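Local atomic coordinates of neurotoxin (Clostridium botulinum, PDB entry 1ZB7), a protein that acts as a zinc endopeptidase in the host cytosol, cleaving the synaptobrevins VAMP1, VAMP2 and VAMP3, in VAMP2 between two alanines. Residues A[87-101]-A[383-396]. Residues are numbered along the deposited sequence; the frame is centred on the assembly and turned at random.
Sequences KFLKTMIKLFNRINS and EKLLDNTIYTQNEG
Lys94 and Arg98, one turn apart on the helix, reach into the loop 383-396 and bind mostly its backbone oxygens. The Lys94 chain leaves with CG anti to the backbone N (chi1 175°) and runs on extended, which carries its ammonium among three protein acceptors: NZ donates to Asn388 OD1 and Tyr391 O, each at 2.8 Å, and to Leu385 O at 2.9 Å. With a water close by, four oxygens surround the ammonium, which has three hydrogens to share among them; Lys94 is buried, and these oxygens would offset the cost of its charge. Arg98 bends at chi2, and its NH1 donates to Gln393 O at 2.9 Å; the acceptor lies near the guanidinium plane, whereas the donor stands above the plane of that carbonyl. Gly396 N sits over the centre of one guanidinium face. A second water links NH1 to Asn394 O, and a third joins that oxygen to Ser101 OG. Farther back along the helix, Lys87 NZ forms a long salt bridge with Glu383 OE1 (3.7 Å).

Side-chain packing fills in between. Leu386 lies alongside Lys87 and Lys94, pointing against both, while Thr91 CG2 meets Leu385 CD1 at 3.7 Å. Leu385 CD2 rests on one face of the Tyr391 ring. Leu95 CD2 touches Tyr391 CE2, and the guanidinium of Arg98 stands nearly perpendicular to the ring (86°). The Gln393 amide lies beside that of Asn97, its CD 3.5 Å from Asn97 CB.

Asp223, just before helix 224-239, accepts from Tyr391 OH and pairs with Arg98 NH2, tying both segments to the start of that helix, which bears the HExxH zinc-binding motif. Within the M27 protease fold, the contact thus docks an irregular connection following strand 377-381, with its type I turn and Asx turn, against helix 82-99.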
# COMPACT_ATOMS: atom_id res chain seq x y z
N LYS A 87 -10.03 16.58 -32.45
CA LYS A 87 -10.83 16.05 -31.33
C LYS A 87 -10.10 16.01 -29.97
O LYS A 87 -10.70 16.37 -28.88
CB LYS A 87 -11.40 14.66 -31.68
CG LYS A 87 -12.35 14.12 -30.62
CD LYS A 87 -13.15 12.85 -31.01
CE LYS A 87 -14.05 12.43 -29.80
NZ LYS A 87 -15.15 11.52 -30.05
N PHE A 88 -8.83 15.55 -30.02
CA PHE A 88 -7.93 15.61 -28.85
C PHE A 88 -7.76 17.06 -28.28
O PHE A 88 -7.93 17.28 -27.09
CB PHE A 88 -6.58 15.07 -29.23
CG PHE A 88 -5.57 15.06 -28.11
CD1 PHE A 88 -5.39 13.92 -27.30
CD2 PHE A 88 -4.74 16.12 -27.91
CE1 PHE A 88 -4.36 13.93 -26.37
CE2 PHE A 88 -3.76 16.11 -26.94
CZ PHE A 88 -3.63 15.02 -26.14
N LEU A 89 -7.43 18.00 -29.16
CA LEU A 89 -7.32 19.41 -28.86
C LEU A 89 -8.58 20.06 -28.20
O LEU A 89 -8.48 20.72 -27.13
CB LEU A 89 -6.98 20.12 -30.12
CG LEU A 89 -6.74 21.65 -30.18
CD1 LEU A 89 -5.72 22.10 -29.13
CD2 LEU A 89 -6.25 21.96 -31.60
N LYS A 90 -9.73 19.83 -28.82
CA LYS A 90 -11.01 20.24 -28.32
C LYS A 90 -11.37 19.60 -26.99
O LYS A 90 -11.91 20.26 -26.09
CB LYS A 90 -12.09 20.08 -29.43
CG LYS A 90 -12.04 21.28 -30.42
CD LYS A 90 -12.57 20.99 -31.75
CE LYS A 90 -12.51 22.25 -32.69
NZ LYS A 90 -12.83 21.84 -34.14
N THR A 91 -11.05 18.33 -26.86
CA THR A 91 -11.30 17.63 -25.59
C THR A 91 -10.39 18.22 -24.48
O THR A 91 -10.84 18.45 -23.40
CB THR A 91 -11.04 16.10 -25.71
OG1 THR A 91 -11.86 15.55 -26.74
CG2 THR A 91 -11.30 15.40 -24.44
N MET A 92 -9.12 18.44 -24.76
CA MET A 92 -8.20 19.05 -23.79
C MET A 92 -8.72 20.43 -23.32
O MET A 92 -8.68 20.76 -22.13
CB MET A 92 -6.76 19.17 -24.32
CG MET A 92 -5.96 17.90 -24.48
SD MET A 92 -6.17 16.68 -23.10
CE MET A 92 -5.49 17.67 -21.76
N ILE A 93 -9.20 21.23 -24.28
CA ILE A 93 -9.73 22.54 -23.95
C ILE A 93 -10.96 22.43 -23.09
O ILE A 93 -11.16 23.24 -22.16
CB ILE A 93 -10.05 23.29 -25.22
CG1 ILE A 93 -8.74 23.67 -25.92
CG2 ILE A 93 -10.95 24.54 -24.94
CD1 ILE A 93 -8.96 23.99 -27.41
N LYS A 94 -11.81 21.43 -23.40
CA LYS A 94 -13.03 21.27 -22.66
C LYS A 94 -12.67 20.88 -21.23
O LYS A 94 -13.26 21.35 -20.29
CB LYS A 94 -13.94 20.23 -23.29
CG LYS A 94 -15.22 19.91 -22.51
CD LYS A 94 -16.29 19.44 -23.41
CE LYS A 94 -17.61 19.05 -22.63
NZ LYS A 94 -18.55 18.38 -23.58
N LEU A 95 -11.68 20.04 -21.08
CA LEU A 95 -11.24 19.61 -19.77
C LEU A 95 -10.67 20.75 -18.98
O LEU A 95 -11.00 20.90 -17.82
CB LEU A 95 -10.27 18.42 -19.87
CG LEU A 95 -10.82 17.11 -20.49
CD1 LEU A 95 -9.69 16.10 -20.45
CD2 LEU A 95 -11.99 16.61 -19.78
N PHE A 96 -9.86 21.60 -19.60
CA PHE A 96 -9.40 22.78 -18.89
C PHE A 96 -10.57 23.68 -18.55
O PHE A 96 -10.57 24.30 -17.49
CB PHE A 96 -8.30 23.55 -19.63
CG PHE A 96 -6.94 22.97 -19.47
CD1 PHE A 96 -6.45 22.05 -20.40
CD2 PHE A 96 -6.15 23.33 -18.41
CE1 PHE A 96 -5.18 21.44 -20.25
CE2 PHE A 96 -4.83 22.75 -18.22
CZ PHE A 96 -4.33 21.82 -19.15
N ASN A 97 -11.54 23.80 -19.43
CA ASN A 97 -12.73 24.62 -19.12
C ASN A 97 -13.49 24.10 -17.92
O ASN A 97 -13.91 24.86 -17.08
CB ASN A 97 -13.65 24.83 -20.31
CG ASN A 97 -13.17 25.92 -21.25
OD1 ASN A 97 -12.71 26.97 -20.82
ND2 ASN A 97 -13.21 25.65 -22.52
N ARG A 98 -13.57 22.79 -17.81
CA ARG A 98 -14.12 22.15 -16.66
C ARG A 98 -13.36 22.46 -15.35
O ARG A 98 -13.99 22.86 -14.34
CB ARG A 98 -14.29 20.65 -16.94
CG ARG A 98 -14.69 19.80 -15.72
CD ARG A 98 -15.66 18.66 -16.15
NE ARG A 98 -16.01 17.77 -15.05
CZ ARG A 98 -16.78 18.06 -14.01
NH1 ARG A 98 -17.32 19.27 -13.87
NH2 ARG A 98 -16.99 17.13 -13.06
N ILE A 99 -12.05 22.33 -15.37
CA ILE A 99 -11.23 22.63 -14.23
C ILE A 99 -11.47 24.09 -13.87
O ILE A 99 -11.64 24.46 -12.71
CB ILE A 99 -9.73 22.37 -14.52
CG1 ILE A 99 -9.51 20.85 -14.67
CG2 ILE A 99 -8.83 23.00 -13.41
CD1 ILE A 99 -8.28 20.44 -15.43
N ASN A 100 -11.50 24.91 -14.89
CA ASN A 100 -11.69 26.34 -14.74
C ASN A 100 -13.14 26.75 -14.25
O ASN A 100 -13.33 27.93 -14.06
CB ASN A 100 -11.23 27.11 -16.01
CG ASN A 100 -10.63 28.50 -15.69
OD1 ASN A 100 -9.90 28.69 -14.65
ND2 ASN A 100 -10.79 29.45 -16.65
N SER A 101 -14.05 25.81 -13.98
CA SER A 101 -15.46 26.13 -13.66
C SER A 101 -15.67 26.41 -12.21
O SER A 101 -16.70 26.87 -11.84
CB SER A 101 -16.49 25.07 -14.09
OG SER A 101 -16.24 23.77 -13.52
N GLU A 383 -15.71 7.78 -26.43
CA GLU A 383 -15.69 8.61 -27.64
C GLU A 383 -16.64 9.82 -27.49
O GLU A 383 -16.78 10.57 -28.42
CB GLU A 383 -16.17 7.83 -28.87
CG GLU A 383 -15.32 6.63 -29.29
CD GLU A 383 -13.98 6.99 -29.89
OE1 GLU A 383 -13.56 8.21 -29.91
OE2 GLU A 383 -13.35 5.99 -30.37
N LYS A 384 -17.25 10.01 -26.33
CA LYS A 384 -18.35 10.96 -26.15
C LYS A 384 -18.09 12.22 -25.30
O LYS A 384 -19.04 12.88 -24.92
CB LYS A 384 -19.54 10.16 -25.58
CG LYS A 384 -20.01 9.19 -26.61
CD LYS A 384 -21.41 8.76 -26.45
CE LYS A 384 -21.68 7.64 -27.45
NZ LYS A 384 -22.62 6.72 -26.89
N LEU A 385 -16.83 12.55 -25.04
CA LEU A 385 -16.47 13.65 -24.14
C LEU A 385 -16.84 15.01 -24.72
O LEU A 385 -17.09 15.95 -23.97
CB LEU A 385 -14.95 13.62 -23.83
CG LEU A 385 -14.48 12.51 -22.88
CD1 LEU A 385 -13.05 12.66 -22.68
CD2 LEU A 385 -15.18 12.54 -21.52
N LEU A 386 -16.91 15.10 -26.04
CA LEU A 386 -17.51 16.28 -26.73
C LEU A 386 -19.04 16.26 -26.92
O LEU A 386 -19.57 17.19 -27.51
CB LEU A 386 -16.83 16.55 -28.11
CG LEU A 386 -15.32 16.81 -28.02
CD1 LEU A 386 -14.70 16.96 -29.41
CD2 LEU A 386 -15.01 18.03 -27.09
N ASP A 387 -19.74 15.24 -26.44
CA ASP A 387 -21.18 15.18 -26.47
C ASP A 387 -21.74 15.74 -25.15
O ASP A 387 -21.61 15.11 -24.10
CB ASP A 387 -21.58 13.71 -26.61
CG ASP A 387 -23.05 13.51 -27.01
OD1 ASP A 387 -23.88 14.33 -26.62
OD2 ASP A 387 -23.34 12.55 -27.76
N ASN A 388 -22.41 16.89 -25.20
CA ASN A 388 -23.01 17.48 -23.99
C ASN A 388 -24.23 16.74 -23.38
O ASN A 388 -24.57 16.97 -22.24
CB ASN A 388 -23.30 18.97 -24.15
CG ASN A 388 -22.03 19.81 -24.23
OD1 ASN A 388 -21.08 19.67 -23.45
ND2 ASN A 388 -22.02 20.70 -25.17
N THR A 389 -24.80 15.78 -24.08
CA THR A 389 -25.79 14.90 -23.42
C THR A 389 -25.17 13.86 -22.50
O THR A 389 -25.89 13.19 -21.73
CB THR A 389 -26.69 14.19 -24.44
OG1 THR A 389 -25.91 13.31 -25.22
CG2 THR A 389 -27.36 15.21 -25.38
N ILE A 390 -23.82 13.77 -22.53
CA ILE A 390 -23.07 12.70 -21.85
C ILE A 390 -21.98 13.29 -20.92
O ILE A 390 -21.70 12.74 -19.90
CB ILE A 390 -22.34 11.74 -22.90
CG1 ILE A 390 -23.33 11.01 -23.82
CG2 ILE A 390 -21.39 10.74 -22.19
CD1 ILE A 390 -23.93 9.79 -23.20
N TYR A 391 -21.30 14.35 -21.35
CA TYR A 391 -20.24 14.96 -20.55
C TYR A 391 -20.29 16.43 -20.70
O TYR A 391 -20.15 16.92 -21.81
CB TYR A 391 -18.87 14.37 -20.93
CG TYR A 391 -17.75 14.77 -20.06
CD1 TYR A 391 -17.51 14.14 -18.86
CD2 TYR A 391 -16.92 15.83 -20.42
CE1 TYR A 391 -16.47 14.54 -18.04
CE2 TYR A 391 -15.92 16.24 -19.61
CZ TYR A 391 -15.67 15.59 -18.41
OH TYR A 391 -14.60 16.01 -17.62
N THR A 392 -20.46 17.14 -19.58
CA THR A 392 -20.52 18.63 -19.59
C THR A 392 -19.38 19.25 -18.75
O THR A 392 -18.83 18.62 -17.82
CB THR A 392 -21.87 19.18 -19.09
OG1 THR A 392 -21.98 18.97 -17.69
CG2 THR A 392 -23.08 18.55 -19.83
N GLN A 393 -19.05 20.49 -19.09
CA GLN A 393 -18.13 21.30 -18.35
C GLN A 393 -18.46 21.39 -16.87
O GLN A 393 -17.57 21.21 -16.00
CB GLN A 393 -18.12 22.71 -18.95
CG GLN A 393 -17.22 22.79 -20.14
CD GLN A 393 -17.07 24.22 -20.71
OE1 GLN A 393 -17.13 25.28 -19.94
NE2 GLN A 393 -16.83 24.26 -22.05
N ASN A 394 -19.73 21.70 -16.60
CA ASN A 394 -20.12 22.00 -15.24
C ASN A 394 -20.36 20.80 -14.36
O ASN A 394 -20.12 20.91 -13.16
CB ASN A 394 -21.34 22.94 -15.25
CG ASN A 394 -20.95 24.36 -15.64
OD1 ASN A 394 -19.74 24.72 -15.72
ND2 ASN A 394 -21.95 25.15 -15.95
N GLU A 395 -20.85 19.70 -14.93
CA GLU A 395 -21.20 18.48 -14.15
C GLU A 395 -20.41 17.22 -14.51
O GLU A 395 -20.59 16.20 -13.87
CB GLU A 395 -22.69 18.18 -14.31
CG GLU A 395 -23.60 19.28 -13.72
CD GLU A 395 -25.03 18.87 -13.69
OE1 GLU A 395 -25.59 18.95 -14.83
OE2 GLU A 395 -25.57 18.41 -12.59
N GLY A 396 -19.55 17.27 -15.53
CA GLY A 396 -18.96 16.05 -16.14
C GLY A 396 -19.99 15.04 -16.56
O GLY A 396 -20.94 15.38 -17.23
O HOH W 1 -18.98 19.95 -25.74
O HOH W 2 -18.62 19.24 -11.18
O HOH W 3 -18.67 23.27 -12.37